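Local coordinates for protein carbonic anhydrase (Sordaria macrospora, PDB 4O1K) that catalyses the reversible hydration of carbon dioxide to bicarbonate, as a tetrameric, zinc-dependent beta-carbonic anhydrase, at residues I107-H112 with R171-T176; A177-S182 with P189-W194; N82-C85 with V91-V94; L161-V166 with L202-N207. All blocks are in the same frame, centred on the assembly; numbering follows the deposited sequence.

Interaction 1 of 4, residues I107-H112 with R171-T176; sequences IVVCGH and RNVVKT. With ZN (zinc ion), chain B.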
loop_
_atom_site.group_PDB
_atom_site.type_symbol
_atom_site.label_atom_id
_atom_site.label_comp_id
_atom_site.label_asym_id
_atom_site.label_seq_id
_atom_site.Cartn_x
_atom_site.Cartn_y
_atom_site.Cartn_z
ATOM N N ILE A 107 -14.729 0.981 -18.173
ATOM C CA ILE A 107 -13.465 0.604 -17.536
ATOM C C ILE A 107 -13.051 -0.702 -18.202
ATOM O O ILE A 107 -13.835 -1.623 -18.265
ATOM C CB ILE A 107 -13.622 0.376 -16.039
ATOM C CG1 ILE A 107 -14.089 1.656 -15.338
ATOM C CG2 ILE A 107 -12.253 -0.025 -15.416
ATOM C CD1 ILE A 107 -14.272 1.510 -13.805
ATOM N N VAL A 108 -11.840 -0.764 -18.747
ATOM C CA VAL A 108 -11.376 -1.966 -19.443
ATOM C C VAL A 108 -10.190 -2.471 -18.641
ATOM O O VAL A 108 -9.321 -1.674 -18.311
ATOM C CB VAL A 108 -10.801 -1.575 -20.809
ATOM C CG1 VAL A 108 -10.075 -2.770 -21.442
ATOM C CG2 VAL A 108 -11.922 -1.016 -21.732
ATOM N N VAL A 109 -10.158 -3.766 -18.343
ATOM C CA VAL A 109 -8.926 -4.405 -17.873
ATOM C C VAL A 109 -8.439 -5.178 -19.074
ATOM O O VAL A 109 -9.156 -6.040 -19.588
ATOM C CB VAL A 109 -9.194 -5.388 -16.728
ATOM C CG1 VAL A 109 -7.921 -6.169 -16.384
ATOM C CG2 VAL A 109 -9.660 -4.624 -15.503
ATOM N N CYS A 110 -7.230 -4.858 -19.537
ATOM C CA CYS A 110 -6.699 -5.528 -20.718
ATOM C C CYS A 110 -5.471 -6.321 -20.344
ATOM O O CYS A 110 -4.457 -5.740 -19.918
ATOM C CB CYS A 110 -6.326 -4.504 -21.784
ATOM S SG CYS A 110 -5.963 -5.288 -23.399
ATOM N N GLY A 111 -5.547 -7.640 -20.474
ATOM C CA GLY A 111 -4.346 -8.429 -20.266
ATOM C C GLY A 111 -3.708 -8.674 -21.620
ATOM O O GLY A 111 -4.178 -8.150 -22.633
ATOM N N HIS A 112 -2.647 -9.473 -21.648
ATOM C CA HIS A 112 -2.033 -9.773 -22.943
ATOM C C HIS A 112 -1.319 -11.103 -22.878
ATOM O O HIS A 112 -0.752 -11.465 -21.838
ATOM C CB HIS A 112 -1.118 -8.629 -23.416
ATOM C CG HIS A 112 0.099 -8.433 -22.565
ATOM N ND1 HIS A 112 1.379 -8.573 -23.057
ATOM C CD2 HIS A 112 0.229 -8.129 -21.251
ATOM C CE1 HIS A 112 2.248 -8.390 -22.073
ATOM N NE2 HIS A 112 1.575 -8.103 -20.975
ATOM N N ARG A 171 -13.640 -8.552 -11.708
ATOM C CA ARG A 171 -14.411 -8.747 -10.480
ATOM C C ARG A 171 -13.956 -7.754 -9.411
ATOM O O ARG A 171 -14.791 -7.149 -8.739
ATOM C CB ARG A 171 -14.285 -10.188 -9.956
ATOM C CG ARG A 171 -14.987 -11.244 -10.824
ATOM C CD ARG A 171 -15.023 -12.602 -10.093
ATOM N NE ARG A 171 -15.774 -12.526 -8.837
ATOM C CZ ARG A 171 -15.225 -12.566 -7.622
ATOM N NH1 ARG A 171 -13.909 -12.703 -7.482
ATOM N NH2 ARG A 171 -15.989 -12.486 -6.537
ATOM N N ASN A 172 -12.641 -7.591 -9.223
ATOM C CA ASN A 172 -12.151 -6.623 -8.219
ATOM C C ASN A 172 -12.530 -5.181 -8.501
ATOM O O ASN A 172 -12.702 -4.395 -7.559
ATOM C CB ASN A 172 -10.633 -6.714 -8.052
ATOM C CG ASN A 172 -10.183 -8.086 -7.560
ATOM O OD1 ASN A 172 -10.982 -8.870 -7.060
ATOM N ND2 ASN A 172 -8.901 -8.378 -7.728
ATOM N N VAL A 173 -12.643 -4.809 -9.786
ATOM C CA VAL A 173 -13.149 -3.460 -10.098
ATOM C C VAL A 173 -14.613 -3.355 -9.666
ATOM O O VAL A 173 -15.024 -2.342 -9.063
ATOM C CB VAL A 173 -13.059 -3.122 -11.606
ATOM C CG1 VAL A 173 -13.746 -1.777 -11.880
ATOM C CG2 VAL A 173 -11.622 -3.023 -12.034
ATOM N N VAL A 174 -15.381 -4.414 -9.909
ATOM C CA VAL A 174 -16.818 -4.367 -9.537
ATOM C C VAL A 174 -17.107 -4.233 -8.036
ATOM O O VAL A 174 -18.165 -3.698 -7.614
ATOM C CB VAL A 174 -17.573 -5.554 -10.141
ATOM C CG1 VAL A 174 -19.052 -5.572 -9.742
ATOM C CG2 VAL A 174 -17.486 -5.485 -11.625
ATOM N N LYS A 175 -16.179 -4.716 -7.221
ATOM C CA LYS A 175 -16.327 -4.619 -5.764
ATOM C C LYS A 175 -16.259 -3.197 -5.259
ATOM O O LYS A 175 -16.744 -2.904 -4.149
ATOM C CB LYS A 175 -15.233 -5.422 -5.070
ATOM C CG LYS A 175 -15.238 -6.922 -5.384
ATOM C CD LYS A 175 -13.989 -7.601 -4.739
ATOM C CE LYS A 175 -13.879 -9.064 -5.193
ATOM N NZ LYS A 175 -12.613 -9.670 -4.645
ATOM N N THR A 176 -15.653 -2.299 -6.047
ATOM C CA THR A 176 -15.475 -0.924 -5.569
ATOM C C THR A 176 -16.787 -0.206 -5.367
ATOM O O THR A 176 -17.716 -0.375 -6.150
ATOM C CB THR A 176 -14.521 -0.081 -6.437
ATOM O OG1 THR A 176 -15.096 0.166 -7.735
ATOM C CG2 THR A 176 -13.209 -0.809 -6.589
HETATM ZN ZN ZN B . 2.228 -8.260 -18.983
#

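Interaction 2 of 4, residues A177-S182 with P189-W194; sequences AALQQS and PVIHGW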
loop_
_atom_site.group_PDB
_atom_site.type_symbol
_atom_site.label_atom_id
_atom_site.label_comp_id
_atom_site.label_asym_id
_atom_site.label_seq_id
_atom_site.Cartn_x
_atom_site.Cartn_y
_atom_site.Cartn_z
ATOM N N ALA A 177 -16.861 0.584 -4.294
ATOM C CA ALA A 177 -18.062 1.348 -3.971
ATOM C C ALA A 177 -18.391 2.342 -5.076
ATOM O O ALA A 177 -19.564 2.535 -5.417
ATOM C CB ALA A 177 -17.897 2.072 -2.610
ATOM N N ALA A 178 -17.349 2.949 -5.643
ATOM C CA ALA A 178 -17.512 3.960 -6.686
ATOM C C ALA A 178 -18.273 3.354 -7.851
ATOM O O ALA A 178 -19.300 3.905 -8.310
ATOM C CB ALA A 178 -16.144 4.449 -7.149
ATOM N N LEU A 179 -17.752 2.228 -8.339
ATOM C CA LEU A 179 -18.360 1.526 -9.475
ATOM C C LEU A 179 -19.820 1.187 -9.213
ATOM O O LEU A 179 -20.694 1.477 -10.042
ATOM C CB LEU A 179 -17.613 0.226 -9.807
ATOM C CG LEU A 179 -18.406 -0.333 -10.992
ATOM C CD1 LEU A 179 -17.624 -0.284 -12.266
ATOM C CD2 LEU A 179 -19.066 -1.686 -10.761
ATOM N N GLN A 180 -20.098 0.580 -8.059
ATOM C CA GLN A 180 -21.468 0.150 -7.770
ATOM C C GLN A 180 -22.442 1.317 -7.656
ATOM O O GLN A 180 -23.545 1.272 -8.212
ATOM C CB GLN A 180 -21.532 -0.718 -6.503
ATOM C CG GLN A 180 -22.929 -1.294 -6.293
ATOM C CD GLN A 180 -23.048 -2.131 -5.040
ATOM O OE1 GLN A 180 -24.116 -2.196 -4.426
ATOM N NE2 GLN A 180 -21.958 -2.791 -4.660
ATOM N N GLN A 181 -22.035 2.355 -6.935
ATOM C CA GLN A 181 -22.869 3.545 -6.783
ATOM C C GLN A 181 -23.174 4.172 -8.140
ATOM O O GLN A 181 -24.348 4.394 -8.479
ATOM C CB GLN A 181 -22.193 4.560 -5.859
ATOM C CG GLN A 181 -22.171 4.139 -4.380
ATOM C CD GLN A 181 -21.117 4.878 -3.577
ATOM O OE1 GLN A 181 -20.124 5.364 -4.127
ATOM N NE2 GLN A 181 -21.320 4.962 -2.268
ATOM N N SER A 182 -22.125 4.438 -8.921
ATOM C CA SER A 182 -22.317 5.024 -10.248
ATOM C C SER A 182 -23.214 4.151 -11.117
ATOM O O SER A 182 -24.120 4.657 -11.793
ATOM C CB SER A 182 -20.968 5.279 -10.943
ATOM O OG SER A 182 -21.154 6.080 -12.107
ATOM N N PRO A 189 -20.117 3.322 -15.135
ATOM C CA PRO A 189 -19.412 2.695 -16.257
ATOM C C PRO A 189 -19.736 1.222 -16.400
ATOM O O PRO A 189 -20.162 0.564 -15.447
ATOM C CB PRO A 189 -17.932 2.845 -15.867
ATOM C CG PRO A 189 -17.941 2.857 -14.371
ATOM C CD PRO A 189 -19.197 3.641 -14.025
ATOM N N VAL A 190 -19.543 0.701 -17.604
ATOM C CA VAL A 190 -19.592 -0.735 -17.757
ATOM C C VAL A 190 -18.156 -1.231 -17.857
ATOM O O VAL A 190 -17.236 -0.498 -18.260
ATOM C CB VAL A 190 -20.439 -1.184 -18.959
ATOM C CG1 VAL A 190 -21.917 -0.797 -18.745
ATOM C CG2 VAL A 190 -19.909 -0.580 -20.243
ATOM N N ILE A 191 -17.982 -2.477 -17.487
ATOM C CA ILE A 191 -16.663 -3.053 -17.345
ATOM C C ILE A 191 -16.389 -4.084 -18.423
ATOM O O ILE A 191 -17.260 -4.918 -18.724
ATOM C CB ILE A 191 -16.589 -3.700 -15.984
ATOM C CG1 ILE A 191 -16.245 -2.625 -14.964
ATOM C CG2 ILE A 191 -15.561 -4.798 -15.945
ATOM C CD1 ILE A 191 -16.252 -3.131 -13.623
ATOM N N HIS A 192 -15.185 -4.036 -18.992
ATOM C CA HIS A 192 -14.802 -4.971 -20.045
ATOM C C HIS A 192 -13.514 -5.673 -19.676
ATOM O O HIS A 192 -12.636 -5.067 -19.049
ATOM C CB HIS A 192 -14.549 -4.240 -21.351
ATOM C CG HIS A 192 -15.624 -3.281 -21.734
ATOM N ND1 HIS A 192 -16.692 -3.637 -22.532
ATOM C CD2 HIS A 192 -15.770 -1.960 -21.476
ATOM C CE1 HIS A 192 -17.465 -2.580 -22.722
ATOM N NE2 HIS A 192 -16.922 -1.548 -22.100
ATOM N N GLY A 193 -13.407 -6.943 -20.074
ATOM C CA GLY A 193 -12.178 -7.698 -19.876
ATOM C C GLY A 193 -11.709 -8.118 -21.254
ATOM O O GLY A 193 -12.376 -8.883 -21.916
ATOM N N TRP A 194 -10.561 -7.620 -21.676
ATOM C CA TRP A 194 -10.057 -7.905 -23.020
ATOM C C TRP A 194 -8.655 -8.460 -22.913
ATOM O O TRP A 194 -8.010 -8.354 -21.850
ATOM C CB TRP A 194 -10.040 -6.623 -23.849
ATOM C CG TRP A 194 -11.396 -5.974 -24.113
ATOM C CD1 TRP A 194 -12.641 -6.542 -23.974
ATOM C CD2 TRP A 194 -11.621 -4.624 -24.564
ATOM N NE1 TRP A 194 -13.623 -5.619 -24.332
ATOM C CE2 TRP A 194 -13.019 -4.438 -24.682
ATOM C CE3 TRP A 194 -10.772 -3.550 -24.877
ATOM C CZ2 TRP A 194 -13.584 -3.221 -25.116
ATOM C CZ3 TRP A 194 -11.339 -2.341 -25.303
ATOM C CH2 TRP A 194 -12.728 -2.188 -25.406
#

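Interaction 3 of 4, residues N82-C85 with V91-V94; sequences NLVC and VMSV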
loop_
_atom_site.group_PDB
_atom_site.type_symbol
_atom_site.label_atom_id
_atom_site.label_comp_id
_atom_site.label_asym_id
_atom_site.label_seq_id
_atom_site.Cartn_x
_atom_site.Cartn_y
_atom_site.Cartn_z
ATOM N N ASN A 82 -1.426 -6.055 -14.877
ATOM C CA ASN A 82 -2.739 -5.417 -14.916
ATOM C C ASN A 82 -3.624 -5.806 -13.737
ATOM O O ASN A 82 -4.785 -6.215 -13.927
ATOM C CB ASN A 82 -3.455 -5.626 -16.281
ATOM C CG ASN A 82 -3.449 -7.087 -16.771
ATOM O OD1 ASN A 82 -2.553 -7.507 -17.515
ATOM N ND2 ASN A 82 -4.463 -7.857 -16.368
ATOM N N LEU A 83 -3.053 -5.705 -12.531
ATOM C CA LEU A 83 -3.750 -6.084 -11.304
ATOM C C LEU A 83 -4.591 -4.969 -10.687
ATOM O O LEU A 83 -4.223 -3.780 -10.721
ATOM C CB LEU A 83 -2.739 -6.556 -10.245
ATOM C CG LEU A 83 -1.882 -7.746 -10.618
ATOM C CD1 LEU A 83 -0.903 -8.101 -9.478
ATOM C CD2 LEU A 83 -2.768 -8.939 -10.879
ATOM N N VAL A 84 -5.723 -5.363 -10.086
ATOM C CA VAL A 84 -6.538 -4.427 -9.312
ATOM C C VAL A 84 -6.589 -4.996 -7.887
ATOM O O VAL A 84 -7.409 -5.884 -7.601
ATOM C CB VAL A 84 -7.955 -4.312 -9.920
ATOM C CG1 VAL A 84 -8.813 -3.412 -9.089
ATOM C CG2 VAL A 84 -7.872 -3.719 -11.349
ATOM N N CYS A 85 -5.676 -4.519 -7.035
ATOM C CA CYS A 85 -5.498 -5.078 -5.670
ATOM C C CYS A 85 -6.220 -4.190 -4.665
ATOM O O CYS A 85 -6.066 -2.964 -4.696
ATOM C CB CYS A 85 -4.026 -5.102 -5.295
ATOM S SG CYS A 85 -2.963 -6.108 -6.398
ATOM N N VAL A 91 -3.962 2.091 -7.688
ATOM C CA VAL A 91 -5.078 1.736 -8.576
ATOM C C VAL A 91 -6.438 2.083 -7.991
ATOM O O VAL A 91 -7.350 2.498 -8.729
ATOM C CB VAL A 91 -5.038 0.238 -9.031
ATOM C CG1 VAL A 91 -5.570 -0.689 -7.948
ATOM C CG2 VAL A 91 -5.875 0.016 -10.278
ATOM N N MET A 92 -6.597 1.907 -6.680
ATOM C CA MET A 92 -7.902 2.197 -6.088
ATOM C C MET A 92 -8.256 3.668 -6.239
ATOM O O MET A 92 -9.397 4.038 -6.573
ATOM C CB MET A 92 -7.934 1.794 -4.622
ATOM C CG MET A 92 -7.915 0.308 -4.423
ATOM S SD MET A 92 -9.504 -0.356 -5.008
ATOM C CE MET A 92 -8.923 -1.255 -6.418
ATOM N N SER A 93 -7.261 4.515 -6.047
ATOM C CA SER A 93 -7.499 5.941 -6.156
ATOM C C SER A 93 -7.705 6.298 -7.624
ATOM O O SER A 93 -8.526 7.178 -7.954
ATOM C CB SER A 93 -6.359 6.743 -5.513
ATOM O OG SER A 93 -5.161 6.531 -6.209
ATOM N N VAL A 94 -7.017 5.613 -8.532
ATOM C CA VAL A 94 -7.363 5.918 -9.919
ATOM C C VAL A 94 -8.783 5.460 -10.390
ATOM O O VAL A 94 -9.433 6.155 -11.192
ATOM C CB VAL A 94 -6.263 5.547 -10.880
ATOM C CG1 VAL A 94 -6.238 4.091 -11.140
ATOM C CG2 VAL A 94 -6.516 6.235 -12.145
#

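Interaction 4 of 4, residues L161-V166 with L202-N207; sequences LVELNV and LLKDLN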
loop_
_atom_site.group_PDB
_atom_site.type_symbol
_atom_site.label_atom_id
_atom_site.label_comp_id
_atom_site.label_asym_id
_atom_site.label_seq_id
_atom_site.Cartn_x
_atom_site.Cartn_y
_atom_site.Cartn_z
ATOM N N LEU A 161 -4.554 -18.764 -17.768
ATOM C CA LEU A 161 -4.286 -17.954 -16.570
ATOM C C LEU A 161 -4.332 -16.460 -16.859
ATOM O O LEU A 161 -4.825 -15.669 -16.044
ATOM C CB LEU A 161 -2.916 -18.304 -15.983
ATOM C CG LEU A 161 -2.498 -17.505 -14.747
ATOM C CD1 LEU A 161 -3.531 -17.623 -13.637
ATOM C CD2 LEU A 161 -1.128 -17.953 -14.256
ATOM N N VAL A 162 -3.812 -16.064 -18.011
ATOM C CA VAL A 162 -3.840 -14.653 -18.402
ATOM C C VAL A 162 -5.301 -14.213 -18.460
ATOM O O VAL A 162 -5.683 -13.121 -17.923
ATOM C CB VAL A 162 -3.174 -14.464 -19.782
ATOM C CG1 VAL A 162 -3.607 -13.165 -20.433
ATOM C CG2 VAL A 162 -1.643 -14.500 -19.643
ATOM N N GLU A 163 -6.119 -15.081 -19.070
ATOM C CA GLU A 163 -7.553 -14.784 -19.251
ATOM C C GLU A 163 -8.297 -14.703 -17.902
ATOM O O GLU A 163 -9.065 -13.760 -17.625
ATOM C CB GLU A 163 -8.200 -15.851 -20.155
ATOM C CG GLU A 163 -7.635 -15.829 -21.583
ATOM C CD GLU A 163 -8.084 -17.011 -22.439
ATOM O OE1 GLU A 163 -8.779 -17.911 -21.925
ATOM O OE2 GLU A 163 -7.727 -17.023 -23.635
ATOM N N LEU A 164 -8.127 -15.730 -17.085
ATOM C CA LEU A 164 -8.741 -15.732 -15.757
ATOM C C LEU A 164 -8.290 -14.568 -14.896
ATOM O O LEU A 164 -9.046 -14.085 -14.052
ATOM C CB LEU A 164 -8.452 -17.047 -15.047
ATOM C CG LEU A 164 -9.220 -18.188 -15.744
ATOM C CD1 LEU A 164 -8.695 -19.517 -15.268
ATOM C CD2 LEU A 164 -10.685 -18.063 -15.415
ATOM N N ASN A 165 -7.038 -14.151 -15.045
ATOM C CA ASN A 165 -6.551 -12.986 -14.313
ATOM C C ASN A 165 -7.335 -11.776 -14.762
ATOM O O ASN A 165 -7.798 -11.009 -13.941
ATOM C CB ASN A 165 -5.067 -12.729 -14.575
ATOM C CG ASN A 165 -4.499 -11.609 -13.703
ATOM O OD1 ASN A 165 -4.743 -11.555 -12.476
ATOM N ND2 ASN A 165 -3.740 -10.706 -14.329
ATOM N N VAL A 166 -7.471 -11.582 -16.070
ATOM C CA VAL A 166 -8.317 -10.458 -16.510
ATOM C C VAL A 166 -9.714 -10.525 -15.859
ATOM O O VAL A 166 -10.190 -9.530 -15.298
ATOM C CB VAL A 166 -8.475 -10.425 -18.007
ATOM C CG1 VAL A 166 -9.541 -9.352 -18.396
ATOM C CG2 VAL A 166 -7.138 -10.032 -18.633
ATOM N N LEU A 202 -4.485 -8.595 -32.527
ATOM C CA LEU A 202 -5.928 -8.505 -32.356
ATOM C C LEU A 202 -6.324 -8.415 -30.900
ATOM O O LEU A 202 -5.712 -9.069 -30.036
ATOM C CB LEU A 202 -6.615 -9.711 -32.965
ATOM C CG LEU A 202 -7.055 -9.601 -34.416
ATOM C CD1 LEU A 202 -6.052 -10.279 -35.330
ATOM C CD2 LEU A 202 -8.420 -10.234 -34.581
ATOM N N LEU A 203 -7.347 -7.605 -30.630
ATOM C CA LEU A 203 -7.928 -7.530 -29.291
ATOM C C LEU A 203 -9.010 -8.564 -29.254
ATOM O O LEU A 203 -9.756 -8.725 -30.229
ATOM C CB LEU A 203 -8.598 -6.188 -29.048
ATOM C CG LEU A 203 -8.023 -5.075 -28.205
ATOM C CD1 LEU A 203 -9.136 -4.074 -27.909
ATOM C CD2 LEU A 203 -7.400 -5.594 -26.926
ATOM N N LYS A 204 -9.130 -9.263 -28.131
ATOM C CA LYS A 204 -10.187 -10.251 -27.992
ATOM C C LYS A 204 -11.014 -9.877 -26.781
ATOM O O LYS A 204 -10.466 -9.460 -25.769
ATOM C CB LYS A 204 -9.565 -11.634 -27.811
ATOM C CG LYS A 204 -10.522 -12.741 -27.385
ATOM C CD LYS A 204 -9.766 -14.080 -27.277
ATOM C CE LYS A 204 -10.302 -14.969 -26.154
ATOM N NZ LYS A 204 -11.780 -15.234 -26.215
ATOM N N ASP A 205 -12.326 -10.013 -26.902
ATOM C CA ASP A 205 -13.227 -9.739 -25.795
ATOM C C ASP A 205 -13.463 -11.058 -25.039
ATOM O O ASP A 205 -13.851 -12.055 -25.630
ATOM C CB ASP A 205 -14.545 -9.195 -26.354
ATOM C CG ASP A 205 -15.474 -8.674 -25.270
ATOM O OD1 ASP A 205 -15.137 -8.817 -24.076
ATOM O OD2 ASP A 205 -16.557 -8.143 -25.616
ATOM N N LEU A 206 -13.222 -11.054 -23.735
ATOM C CA LEU A 206 -13.481 -12.231 -22.908
ATOM C C LEU A 206 -14.944 -12.291 -22.541
ATOM O O LEU A 206 -15.395 -13.253 -21.895
ATOM C CB LEU A 206 -12.644 -12.169 -21.639
ATOM C CG LEU A 206 -11.162 -12.213 -21.969
ATOM C CD1 LEU A 206 -10.371 -12.178 -20.667
ATOM C CD2 LEU A 206 -10.830 -13.439 -22.802
ATOM N N ASN A 207 -15.694 -11.280 -22.987
ATOM C CA ASN A 207 -17.141 -11.250 -22.784
ATOM C C ASN A 207 -17.473 -11.458 -21.318
ATOM O O ASN A 207 -18.258 -12.340 -20.961
ATOM C CB ASN A 207 -17.834 -12.280 -23.671
ATOM C CG ASN A 207 -17.548 -12.049 -25.148
ATOM O OD1 ASN A 207 -17.516 -10.912 -25.609
ATOM N ND2 ASN A 207 -17.319 -13.124 -25.885
#

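Interaction 1 of 4, residues I107-H112 with R171-T176
Ile107 runs out fully extended, CG1 anti to the carbonyl carbon (chi1 -62°) and CD1 continuing straight on, and Val173 sets CG1 anti to its backbone N (chi1 174°) to meet it. The two side chains thus meet tip to tip, Ile107 CD1 lying 3.8 Å from Val173 CG1. Two residues further along the strand, Val109 CG2 stands 4.3 Å from Val173 CG2, a looser contact, and Val173 faces two strand residues at once. The carbonyl O of Val173 takes two donors: Thr176 OG1 at 2.8 Å, almost in line with the C=O bond, and Thr176 N at 3.1 Å. Thr176 is the N-cap of the following helix. Beside this, Lys175 NZ donates to Asn172 OD1 (3.0 Å), tilted 31° from the carbonyl plane, and forms a salt bridge with Asp139 of the second subunit. At the far end of the strand, His112 NE2 binds zinc at 2.1 Å, Cys56, Asp58 and Cys115 being the other ligands. Strand 106-112 lies in the sheet between 51-56 and 190-197, while helix 89-100 closes over Ile107 and Val173, and helix 210-218 packs on Val174.

Interaction 2 of 4, residues A177-S182 with P189-W194
Ser182 OG is hydrogen-bonded to the carbonyl O of Phe188 and, weakly, to Asn186 OD1, while it also rests 3.7 Å from Pro189 CD. The Ser182-Phe188 bond links helix 177-186 to the residue just before Pro189, at the approach to strand 190-197, on the last leg of the beta-alpha-beta crossover that carries the chain from strand 106-112 to its parallel neighbour 190-197. The link is short, with six residues between the segments, four of them helical, and a cis peptide precedes Pro189. Leu179 does most of the packing. With CG anti to the backbone N (chi1 180°), its CD1 reaches over to both Pro189 CG at 3.8 Å and Ile191, which it crosses at a slant. Ile191 points back at the helix and is backed by Cys170, Val173 and Val174 of helix 154-174, while Phe210 covers Leu179 and Ile191 from helix 210-218. Farther along the strand, Trp194 meets Phe22 of the third subunit edge-to-face. The carbonyl O of Pro189 is buried here without a polar partner in the model. Packing is tightest where two methyl groups meet, Leu179 CD1 lying just 3.4 Å from Ile191 CD1.

Interaction 3 of 4, residues N82-C85 with V91-V94
The loop that follows strand 74-79 folds back on the first turns of helix 89-100, and Val84 of this loop meets Val91 and Met92 of the helix. The segments come nearest at Val84 and Val91, whose CA atoms are 6.4 Å apart. Val91 points into the loop and lies along its main chain: CG1, placed between the backbone N and the carbonyl carbon (chi1 79°), is 4.1 Å from Val84 CA and 3.9 Å from Cys85 N. Its other methyl, CG2, lies 4.2 Å from Leu83 O. Met92 starts off to one side but doubles back through bends at chi2 (-69°) and chi3 (112°), which swing the methyl to the loop. There it crosses the Val84 side chain at about a right angle, Met92 CE coming within a tight 3.4 Å of Val84 CG1. The same methyl sits 3.7 Å from Cys85 O. The loop backbone itself is held by helix 154-174, since Gln169 OE1 accepts from Val84 N and Asn172 ND2 donates to Val84 O. Leu83 turns away from helix 89-100 towards Trp133 and Ile137, its side chain about 9 Å from the zinc. This packing of the loop after strand 74-79 on helix 89-100 is part of the alpha/beta core of the beta-carbonic anhydrase fold.

Interaction 4 of 4, residues L161-V166 with L202-N207
Where strand 202-205 ends, the chain at Leu206 runs up to helix 154-174, its CA 7.4 Å from that of Glu163. Leu206 is the main side chain of the contact. It crosses Glu163 and Val166 at a slant and puts one methyl between successive turns of the helix: Leu206 CD1 is 3.7 Å from the backbone O of Glu163 and equally 3.7 Å from Val166 CB. The other methyl, CD2, faces the aliphatic part of Glu163 at CG (4.2 Å). Leu206 sits in the middle of an Asx turn, in which Asp205 OD1 accepts from Asn207 N at 2.8 Å, the N-H arriving 64° out of the carboxylate plane. Glu163, with CG anti to its carbonyl carbon (chi1 -65°), extends beyond Leu206 and crosses Lys204 at about a right angle, OE2 lying 4.1 Å from Lys204 CE. Its carboxylate is engaged by Tyr113 OH and Arg160 NH1, while Val195 of the adjacent strand packs on Leu206. Because Glu163 OE2 and Lys204 NZ remain 5.1 Å apart, the opposite charges, not in direct contact, probably attract only weakly, and the contact is held chiefly by the apolar packing of Leu206 against the helix.

Three of the contacts share one sheet: interactions 1, 2 and 4 set helices against strands 106-112, 190-197 and 202-205 respectively, which are successive neighbours in it. Interactions 1 and 2 lie closest, their centres about 8 Å apart, and touch through backbone pairing of strands 106-112 and 190-197. Helix 154-174 serves both interaction 1 and interaction 4, centres about 11 Å apart. Interaction 3 comes first along the chain, its centre about 9 Å from that of interaction 1, which it meets through Val84 and Asn172, and about 18 Å from that of interaction 4. Interaction 2 falls within the stretch of chain that interaction 4 spans. Interactions 1, 2 and 4 join helices 154-174 and 177-186 to the sheet that carries zinc ligand His112, while interaction 3 packs a loop on helix 89-100.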